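Local coordinates for MTH0777 (Methanothermobacter thermautotrophicus, PDB 1KJN), which is of unknown function but belongs to the DUF1890 family and folds as an alpha/beta domain around a six-stranded parallel sheet, at residues E80-F85 with T104-I109; M11-P16 with V39-N44. All blocks are in the same frame, centred on the assembly; numbering follows the deposited sequence.

Contact 1 (E80-F85 with T104-I109); sequences EFLAGF and TETLAI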
loop_
_atom_site.group_PDB
_atom_site.type_symbol
_atom_site.label_atom_id
_atom_site.label_comp_id
_atom_site.label_asym_id
_atom_site.label_seq_id
_atom_site.Cartn_x
_atom_site.Cartn_y
_atom_site.Cartn_z
ATOM N N GLU A 80 -1.495 -23.713 9.235
ATOM C CA GLU A 80 -1.381 -24.719 8.185
ATOM C C GLU A 80 -0.587 -24.199 6.977
ATOM O O GLU A 80 -0.216 -24.961 6.088
ATOM C CB GLU A 80 -2.784 -25.165 7.743
ATOM C CG GLU A 80 -3.539 -26.048 8.749
ATOM C CD GLU A 80 -3.779 -25.383 10.108
ATOM O OE1 GLU A 80 -4.465 -24.341 10.157
ATOM O OE2 GLU A 80 -3.291 -25.907 11.137
ATOM N N PHE A 81 -0.337 -22.897 6.947
ATOM C CA PHE A 81 0.408 -22.292 5.847
ATOM C C PHE A 81 1.197 -21.082 6.343
ATOM O O PHE A 81 0.713 -20.324 7.165
ATOM C CB PHE A 81 -0.551 -21.867 4.726
ATOM C CG PHE A 81 0.151 -21.353 3.495
ATOM C CD1 PHE A 81 -0.015 -20.026 3.074
ATOM C CD2 PHE A 81 0.988 -22.192 2.755
ATOM C CE1 PHE A 81 0.657 -19.544 1.934
ATOM C CE2 PHE A 81 1.667 -21.723 1.610
ATOM C CZ PHE A 81 1.498 -20.401 1.196
ATOM N N LEU A 82 2.401 -20.899 5.812
ATOM C CA LEU A 82 3.257 -19.783 6.194
ATOM C C LEU A 82 3.785 -19.061 4.953
ATOM O O LEU A 82 4.393 -19.666 4.071
ATOM C CB LEU A 82 4.438 -20.285 7.050
ATOM C CG LEU A 82 5.582 -19.330 7.418
ATOM C CD1 LEU A 82 5.061 -18.106 8.184
ATOM C CD2 LEU A 82 6.618 -20.088 8.235
ATOM N N ALA A 83 3.567 -17.753 4.904
ATOM C CA ALA A 83 4.037 -16.952 3.785
ATOM C C ALA A 83 4.872 -15.798 4.314
ATOM O O ALA A 83 4.477 -15.102 5.255
ATOM C CB ALA A 83 2.872 -16.445 2.966
ATOM N N GLY A 84 6.055 -15.645 3.740
ATOM C CA GLY A 84 6.961 -14.588 4.144
ATOM C C GLY A 84 7.520 -13.773 2.983
ATOM O O GLY A 84 8.036 -14.335 2.010
ATOM N N PHE A 85 7.356 -12.451 3.073
ATOM C CA PHE A 85 7.874 -11.517 2.080
ATOM C C PHE A 85 9.307 -11.274 2.478
ATOM O O PHE A 85 9.598 -11.026 3.654
ATOM C CB PHE A 85 7.069 -10.207 2.082
ATOM C CG PHE A 85 5.769 -10.324 1.367
ATOM C CD1 PHE A 85 4.665 -10.884 2.000
ATOM C CD2 PHE A 85 5.653 -9.901 0.045
ATOM C CE1 PHE A 85 3.460 -11.021 1.328
ATOM C CE2 PHE A 85 4.455 -10.036 -0.636
ATOM C CZ PHE A 85 3.347 -10.597 0.002
ATOM N N THR A 104 5.497 -26.222 8.550
ATOM C CA THR A 104 4.351 -26.434 7.673
ATOM C C THR A 104 4.640 -25.988 6.243
ATOM O O THR A 104 5.786 -25.672 5.911
ATOM C CB THR A 104 3.136 -25.677 8.206
ATOM O OG1 THR A 104 1.964 -26.085 7.496
ATOM C CG2 THR A 104 3.332 -24.161 8.051
ATOM N N GLU A 105 3.615 -26.003 5.388
ATOM C CA GLU A 105 3.790 -25.569 4.002
ATOM C C GLU A 105 4.191 -24.100 4.067
ATOM O O GLU A 105 3.483 -23.280 4.643
ATOM C CB GLU A 105 2.502 -25.749 3.189
ATOM C CG GLU A 105 2.688 -25.396 1.721
ATOM C CD GLU A 105 1.481 -25.736 0.854
ATOM O OE1 GLU A 105 0.387 -25.176 1.084
ATOM O OE2 GLU A 105 1.637 -26.550 -0.078
ATOM N N THR A 106 5.331 -23.783 3.470
ATOM C CA THR A 106 5.869 -22.435 3.526
ATOM C C THR A 106 6.161 -21.801 2.163
ATOM O O THR A 106 6.601 -22.477 1.232
ATOM C CB THR A 106 7.168 -22.456 4.352
ATOM O OG1 THR A 106 6.896 -23.031 5.642
ATOM C CG2 THR A 106 7.738 -21.047 4.512
ATOM N N LEU A 107 5.994 -20.481 2.093
ATOM C CA LEU A 107 6.218 -19.744 0.865
ATOM C C LEU A 107 7.028 -18.486 1.080
ATOM O O LEU A 107 6.701 -17.655 1.935
ATOM C CB LEU A 107 4.881 -19.377 0.208
ATOM C CG LEU A 107 4.974 -18.438 -1.001
ATOM C CD1 LEU A 107 5.731 -19.112 -2.138
ATOM C CD2 LEU A 107 3.589 -17.994 -1.454
ATOM N N ALA A 108 8.094 -18.353 0.297
ATOM C CA ALA A 108 8.944 -17.179 0.365
ATOM C C ALA A 108 8.693 -16.359 -0.881
ATOM O O ALA A 108 8.708 -16.902 -1.985
ATOM C CB ALA A 108 10.373 -17.574 0.421
ATOM N N ILE A 109 8.437 -15.061 -0.701
ATOM C CA ILE A 109 8.204 -14.145 -1.821
ATOM C C ILE A 109 9.375 -13.153 -1.743
ATOM O O ILE A 109 9.433 -12.266 -0.873
ATOM C CB ILE A 109 6.828 -13.459 -1.694
ATOM C CG1 ILE A 109 5.723 -14.507 -1.903
ATOM C CG2 ILE A 109 6.682 -12.307 -2.708
ATOM C CD1 ILE A 109 4.313 -14.030 -1.613
HETATM O O HOH W 1 -1.389 -25.504 3.503
#

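Contact 2 (M11-P16 with V39-N44); sequences MVLGCP and VTVTAN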
loop_
_atom_site.group_PDB
_atom_site.type_symbol
_atom_site.label_atom_id
_atom_site.label_comp_id
_atom_site.label_asym_id
_atom_site.label_seq_id
_atom_site.Cartn_x
_atom_site.Cartn_y
_atom_site.Cartn_z
HETATM N N MSE A 11 1.232 -14.696 7.796
HETATM C CA MSE A 11 1.936 -13.920 6.788
HETATM C C MSE A 11 2.947 -13.009 7.471
HETATM O O MSE A 11 2.577 -12.153 8.286
HETATM C CB MSE A 11 0.929 -13.097 5.972
HETATM C CG MSE A 11 1.576 -12.295 4.846
HETATM SE SE MSE A 11 0.270 -11.507 3.616
HETATM C CE MSE A 11 -0.415 -13.148 2.870
ATOM N N VAL A 12 4.211 -13.157 7.092
ATOM C CA VAL A 12 5.307 -12.384 7.693
ATOM C C VAL A 12 5.800 -11.316 6.733
ATOM O O VAL A 12 6.091 -11.619 5.572
ATOM C CB VAL A 12 6.495 -13.307 8.049
ATOM C CG1 VAL A 12 7.630 -12.518 8.697
ATOM C CG2 VAL A 12 6.018 -14.428 8.964
ATOM N N LEU A 13 5.908 -10.079 7.223
ATOM C CA LEU A 13 6.364 -8.970 6.388
ATOM C C LEU A 13 7.702 -8.387 6.835
ATOM O O LEU A 13 8.033 -8.385 8.025
ATOM C CB LEU A 13 5.316 -7.846 6.344
ATOM C CG LEU A 13 3.867 -8.250 6.062
ATOM C CD1 LEU A 13 2.986 -7.001 6.061
ATOM C CD2 LEU A 13 3.756 -8.976 4.735
ATOM N N GLY A 14 8.446 -7.868 5.862
ATOM C CA GLY A 14 9.736 -7.266 6.133
ATOM C C GLY A 14 9.614 -5.759 6.276
ATOM O O GLY A 14 8.505 -5.214 6.199
ATOM N N CYS A 15 10.737 -5.078 6.498
ATOM C CA CYS A 15 10.695 -3.628 6.645
ATOM C C CYS A 15 10.079 -3.062 5.358
ATOM O O CYS A 15 10.372 -3.523 4.252
ATOM C CB CYS A 15 12.092 -3.043 6.893
ATOM S SG CYS A 15 13.052 -2.669 5.401
ATOM N N PRO A 16 9.127 -2.141 5.504
ATOM C CA PRO A 16 8.462 -1.529 4.353
ATOM C C PRO A 16 9.308 -0.411 3.730
ATOM O O PRO A 16 9.570 0.615 4.370
ATOM C CB PRO A 16 7.178 -0.983 4.970
ATOM C CG PRO A 16 7.664 -0.491 6.323
ATOM C CD PRO A 16 8.625 -1.585 6.779
ATOM N N VAL A 39 -6.430 -15.390 8.000
ATOM C CA VAL A 39 -5.059 -14.915 7.862
ATOM C C VAL A 39 -4.577 -13.961 8.920
ATOM O O VAL A 39 -5.164 -12.902 9.134
ATOM C CB VAL A 39 -4.815 -14.194 6.505
ATOM C CG1 VAL A 39 -3.316 -13.899 6.331
ATOM C CG2 VAL A 39 -5.336 -15.022 5.343
ATOM N N THR A 40 -3.440 -14.303 9.507
ATOM C CA THR A 40 -2.825 -13.448 10.503
ATOM C C THR A 40 -1.603 -12.804 9.865
ATOM O O THR A 40 -0.793 -13.481 9.232
ATOM C CB THR A 40 -2.379 -14.247 11.738
ATOM O OG1 THR A 40 -3.531 -14.740 12.435
ATOM C CG2 THR A 40 -1.540 -13.373 12.676
ATOM N N VAL A 41 -1.488 -11.492 10.002
ATOM C CA VAL A 41 -0.343 -10.757 9.467
ATOM C C VAL A 41 0.554 -10.353 10.644
ATOM O O VAL A 41 0.063 -9.853 11.671
ATOM C CB VAL A 41 -0.786 -9.472 8.720
ATOM C CG1 VAL A 41 0.430 -8.681 8.267
ATOM C CG2 VAL A 41 -1.676 -9.817 7.512
ATOM N N THR A 42 1.859 -10.555 10.501
ATOM C CA THR A 42 2.786 -10.183 11.569
ATOM C C THR A 42 3.962 -9.425 10.962
ATOM O O THR A 42 4.493 -9.828 9.928
ATOM C CB THR A 42 3.282 -11.428 12.370
ATOM O OG1 THR A 42 4.125 -10.999 13.447
ATOM C CG2 THR A 42 4.067 -12.399 11.470
ATOM N N ALA A 43 4.328 -8.303 11.582
ATOM C CA ALA A 43 5.410 -7.460 11.089
ATOM C C ALA A 43 5.766 -6.361 12.099
ATOM O O ALA A 43 5.226 -6.335 13.216
ATOM C CB ALA A 43 4.996 -6.825 9.767
ATOM N N ASN A 44 6.682 -5.470 11.696
ATOM C CA ASN A 44 7.140 -4.370 12.543
ATOM C C ASN A 44 6.065 -3.283 12.589
ATOM O O ASN A 44 5.176 -3.264 11.750
ATOM C CB ASN A 44 8.540 -3.839 12.092
ATOM C CG ASN A 44 8.503 -2.923 10.831
ATOM O OD1 ASN A 44 7.454 -2.691 10.230
ATOM N ND2 ASN A 44 9.677 -2.392 10.450
HETATM O O HOH W 2 7.919 -5.751 9.237
#

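Contact 1 (E80-F85 with T104-I109)
Phe81 leans from its strand across Glu105 and Leu107 of the neighbouring one. With CG anti to the backbone N (chi1 -174°), the ring swings toward strand 105-109: CD2 comes 3.5 Å from OE1 of Glu105, whose carboxylate stands almost at right angles to the ring, and Glu105 CB meets the ring edge in plane. At the far end of the ring, CZ lies 3.7 Å from Leu107 CB. Phe152 of helix 143-153 packs on both Phe81 and Leu107. Losing the ring to an alanine here is likely to open a gap beside Leu107 and Phe152, both of which it touches, and to leave the extended Glu105 chain without the ring it lies against. The same face carries Phe85 and Ile109, side by side and pointing the same way: Ile109 CD1 makes a CH-pi contact over one ring face, 4.2 Å from the centroid of Phe85 and offset toward the rim, while Ile109 CG2 touches CE2 of Phe85 at 3.8 Å. On the other face Leu82 and Thr106 also run alongside each other, and Leu82 packs against Leu95, Phe98 and Ala99 of helix 89-102. Backbone bonds fix this register, Leu82 and Gly84 each donating and accepting; the bond from Gly84 N to Leu107 O is 2.8 Å long and nearly straight (168°). Where the strands begin, a water lies 2.9 Å from Glu80 O and 3.0 Å from Glu105 OE1 and can bridge them, though which acceptors its protons serve is not settled. The two strands run at 13° to each other and are connected by helix 89-102, giving the parallel beta-alpha-beta crossover that is the building unit of Rossmann-like alpha/beta sheets.

Contact 2 (M11-P16 with V39-N44)
Three backbone hydrogen bonds join Met11 and Leu13 to the neighbouring strand. Met11, present as selenomethionine, uses both its N and its O: its N donates to Thr40 O at 2.8 Å, and its O accepts from Thr42 N. Leu13 N then reaches Thr42 O at 3.1 Å, carrying the parallel pattern just past the end of strand 8-12.

Apolar contacts lie on both faces. Leu13 CB meets Ala43 CB at 3.6 Å; CG anti to the carbonyl carbon (chi1 -48°) sends the branch back over Val41, where CD1 touches CG1 of Val41 at 3.8 Å. Helix 21-34 lies over this face, with Thr28 on Met11 and Ala25 on Leu13. On the other face Val12 and Thr42 stand side by side, CG2 of Val12 3.8 Å from CG2 of Thr42, while Thr42 OG1 is hydrogen-bonded to Val65 O.

Beyond the strands a water takes over the bridging: it accepts from Asn44 N at 2.8 Å and donates to Leu13 O, with a weaker bond to Gly14 O. The Asn44 side chain approaches Pro16 CD; Asn44 is the N-cap residue of helix 45-54, its OD1 accepting from Ala47 N.

The chemistry thus changes along the contact, from direct backbone hydrogen bonds flanked by apolar side chains to water-mediated bonding where the two segments diverge past the C-terminal ends of their strands.

Overall arrangement
From the N terminus, strand 8-12 leads through helix 21-34 to strand 38-43, and contact 2 closes that first loop. The chain then passes through helix 45-54, strand 63-66 and helix 67-73 before strand 81-86 opens contact 1, whose loop is closed after helix 89-102 by strand 105-111. The two loops therefore follow in series, neither nested nor crossed. Their centres are 12 Å apart, yet they meet in the sheet, because strands 8-12 and 81-86 are neighbours: Val12 probably bonds through its backbone to Ala83 and Phe85, and Leu13 packs on Phe85. Together they tie the four central strands, in order 38-43, 8-12, 81-86, 105-111.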